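Local coordinates for putative glycoside hydrolase (Parabacteroides distasonis ATCC 8503, PDB 3GYC), which probably hydrolyses glycosidic bonds in carbohydrates, as a putative glycoside hydrolase of the cellulase-like family with a TIM-barrel fold, at residues A[307-312]-A[320-325]. Sequence-based numbering, arbitrary orientation.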
loop_
_atom_site.group_PDB
_atom_site.type_symbol
_atom_site.label_atom_id
_atom_site.label_comp_id
_atom_site.label_asym_id
_atom_site.label_seq_id
_atom_site.Cartn_x
_atom_site.Cartn_y
_atom_site.Cartn_z
ATOM N N TRP A 307 -9.270 1.670 -6.202
ATOM C CA TRP A 307 -9.061 2.043 -7.600
ATOM C C TRP A 307 -9.912 3.258 -7.961
ATOM O O TRP A 307 -9.761 3.801 -9.056
ATOM C CB TRP A 307 -9.493 0.926 -8.590
ATOM C CG TRP A 307 -8.716 -0.375 -8.524
ATOM C CD1 TRP A 307 -9.088 -1.490 -7.876
ATOM C CD2 TRP A 307 -7.470 -0.670 -9.155
ATOM N NE1 TRP A 307 -8.137 -2.464 -8.013
ATOM C CE2 TRP A 307 -7.140 -1.990 -8.814
ATOM C CE3 TRP A 307 -6.596 0.057 -9.968
ATOM C CZ2 TRP A 307 -5.979 -2.598 -9.236
ATOM C CZ3 TRP A 307 -5.445 -0.546 -10.393
ATOM C CH2 TRP A 307 -5.145 -1.863 -10.021
ATOM N N GLY A 308 -10.842 3.647 -7.084
ATOM C CA GLY A 308 -11.815 4.733 -7.374
ATOM C C GLY A 308 -11.533 6.043 -6.672
ATOM O O GLY A 308 -10.927 6.943 -7.243
ATOM N N LEU A 309 -11.972 6.139 -5.416
ATOM C CA LEU A 309 -11.745 7.314 -4.603
ATOM C C LEU A 309 -10.593 7.015 -3.675
ATOM O O LEU A 309 -10.413 5.871 -3.223
ATOM C CB LEU A 309 -13.011 7.716 -3.812
ATOM C CG LEU A 309 -13.849 8.828 -4.446
ATOM C CD1 LEU A 309 -14.480 8.415 -5.753
ATOM C CD2 LEU A 309 -14.920 9.351 -3.483
ATOM N N VAL A 310 -9.808 8.042 -3.368
ATOM C CA VAL A 310 -8.690 7.859 -2.455
ATOM C C VAL A 310 -9.179 7.729 -0.982
ATOM O O VAL A 310 -8.798 6.790 -0.272
ATOM C CB VAL A 310 -7.653 9.015 -2.586
ATOM C CG1 VAL A 310 -6.476 8.807 -1.638
ATOM C CG2 VAL A 310 -7.167 9.085 -4.006
ATOM N N ASP A 311 -10.047 8.640 -0.566
ATOM C CA ASP A 311 -10.582 8.685 0.811
ATOM C C ASP A 311 -12.094 8.419 0.789
ATOM O O ASP A 311 -12.831 8.982 -0.024
ATOM C CB ASP A 311 -10.351 10.077 1.390
ATOM C CG ASP A 311 -8.876 10.426 1.555
ATOM O OD1 ASP A 311 -8.074 9.499 1.549
ATOM O OD2 ASP A 311 -8.546 11.647 1.741
ATOM N N TYR A 312 -12.552 7.540 1.661
ATOM C CA TYR A 312 -13.960 7.231 1.790
ATOM C C TYR A 312 -14.118 6.587 3.122
ATOM O O TYR A 312 -13.145 6.160 3.707
ATOM C CB TYR A 312 -14.421 6.225 0.716
ATOM C CG TYR A 312 -15.870 6.480 0.244
ATOM C CD1 TYR A 312 -16.200 7.671 -0.401
ATOM C CD2 TYR A 312 -16.879 5.527 0.405
ATOM C CE1 TYR A 312 -17.494 7.925 -0.914
ATOM C CE2 TYR A 312 -18.201 5.769 -0.096
ATOM C CZ TYR A 312 -18.507 6.999 -0.747
ATOM O OH TYR A 312 -19.786 7.266 -1.272
ATOM N N TRP A 320 -21.712 3.128 -1.062
ATOM C CA TRP A 320 -20.554 2.382 -1.521
ATOM C C TRP A 320 -20.742 1.764 -2.872
ATOM O O TRP A 320 -19.759 1.337 -3.471
ATOM C CB TRP A 320 -20.217 1.253 -0.539
ATOM C CG TRP A 320 -19.625 1.727 0.749
ATOM C CD1 TRP A 320 -20.302 2.080 1.869
ATOM C CD2 TRP A 320 -18.235 1.905 1.049
ATOM N NE1 TRP A 320 -19.422 2.434 2.857
ATOM C CE2 TRP A 320 -18.150 2.369 2.368
ATOM C CE3 TRP A 320 -17.062 1.734 0.322
ATOM C CZ2 TRP A 320 -16.924 2.629 2.997
ATOM C CZ3 TRP A 320 -15.826 1.976 0.955
ATOM C CH2 TRP A 320 -15.779 2.457 2.261
ATOM N N ASP A 321 -21.975 1.687 -3.367
ATOM C CA ASP A 321 -22.194 0.978 -4.623
ATOM C C ASP A 321 -21.383 1.426 -5.832
ATOM O O ASP A 321 -20.731 0.598 -6.486
ATOM C CB ASP A 321 -23.690 0.795 -4.961
ATOM C CG ASP A 321 -24.463 2.104 -5.176
ATOM O OD1 ASP A 321 -23.926 3.241 -5.118
ATOM O OD2 ASP A 321 -25.676 1.952 -5.419
ATOM N N TRP A 322 -21.378 2.724 -6.114
ATOM C CA TRP A 322 -20.643 3.233 -7.264
ATOM C C TRP A 322 -19.124 3.152 -7.093
ATOM O O TRP A 322 -18.371 3.027 -8.092
ATOM C CB TRP A 322 -21.097 4.649 -7.627
ATOM C CG TRP A 322 -20.840 5.663 -6.578
ATOM C CD1 TRP A 322 -21.612 5.933 -5.465
ATOM C CD2 TRP A 322 -19.754 6.591 -6.545
ATOM N NE1 TRP A 322 -21.042 6.952 -4.736
ATOM C CE2 TRP A 322 -19.907 7.377 -5.375
ATOM C CE3 TRP A 322 -18.655 6.834 -7.383
ATOM C CZ2 TRP A 322 -19.010 8.377 -5.038
ATOM C CZ3 TRP A 322 -17.763 7.809 -7.033
ATOM C CH2 TRP A 322 -17.940 8.568 -5.870
ATOM N N VAL A 323 -18.667 3.196 -5.833
ATOM C CA VAL A 323 -17.266 3.059 -5.526
ATOM C C VAL A 323 -16.835 1.597 -5.776
ATOM O O VAL A 323 -15.771 1.346 -6.391
ATOM C CB VAL A 323 -16.974 3.471 -4.048
ATOM C CG1 VAL A 323 -15.555 3.213 -3.720
ATOM C CG2 VAL A 323 -17.346 4.980 -3.862
ATOM N N LYS A 324 -17.685 0.643 -5.378
ATOM C CA LYS A 324 -17.422 -0.787 -5.620
ATOM C C LYS A 324 -17.388 -1.074 -7.132
ATOM O O LYS A 324 -16.618 -1.900 -7.607
ATOM C CB LYS A 324 -18.440 -1.673 -4.886
ATOM C CG LYS A 324 -18.282 -1.730 -3.368
ATOM C CD LYS A 324 -19.445 -2.365 -2.594
ATOM C CE LYS A 324 -19.731 -3.796 -3.034
ATOM N NZ LYS A 324 -20.901 -4.423 -2.329
ATOM N N ASP A 325 -18.266 -0.412 -7.888
ATOM C CA ASP A 325 -18.272 -0.558 -9.328
ATOM C C ASP A 325 -16.911 -0.196 -9.931
ATOM O O ASP A 325 -16.400 -0.907 -10.803
ATOM C CB ASP A 325 -19.365 0.320 -9.948
ATOM C CG ASP A 325 -20.785 -0.258 -9.773
ATOM O OD1 ASP A 325 -20.920 -1.429 -9.374
ATOM O OD2 ASP A 325 -21.774 0.449 -10.084
HETATM O O HOH W 1 -22.175 8.317 -2.267
#
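Tyr312 turns the CD2–CE2 edge of its ring onto the face of Trp320 in a T-shaped stack, the planes at 83° and the ring centroids 4.9 Å apart. The pair belongs to a TIM barrel, in the βα loop that follows strand 301-303 and leads into helix 321-337, and here the loop packs back against the start of that helix. The broad indole suits its place because its six-membered ring offers a flat face to a C-H edge: Tyr312 CD2 lies 3.7 Å from Trp320 CZ3. Val323 packs over a face of the same tyrosine ring. With chi1 at 175°, its CG2 is the methyl anti to the carbonyl carbon, and this places it in a CH-pi contact 4.0 Å from the ring centroid. The same methyl also sits above the centre of the Trp322 indole, so one branched side chain serves two rings.

With chi1 at 63°, the indole of Trp322 is swung so that its far end meets the loop at Leu309, which crosses it at about a right angle; Leu309 CD1 comes within 3.5 Å of Trp322 CH2. The forked leucine suits this spot because both its methyls meet that atom, while the long indole both reaches the loop and carries an N-H for a water. Phe245 of helix 240-249 touches both side chains. A tyrosine suits its place because its apolar ring ends in a hydroxyl, hydrogen-bonded to Lys319 O. Were Tyr312 cut back to an alanine, the Trp320 face would probably lose its edge partner, a gap would open beside Val323 CG2, and Lys319 O would be left without the hydroxyl. One water bridges the two polar ends: it donates to Tyr312 OH at 2.8 Å and, lying in the indole plane, accepts from Trp322 NE1 at 3.0 Å.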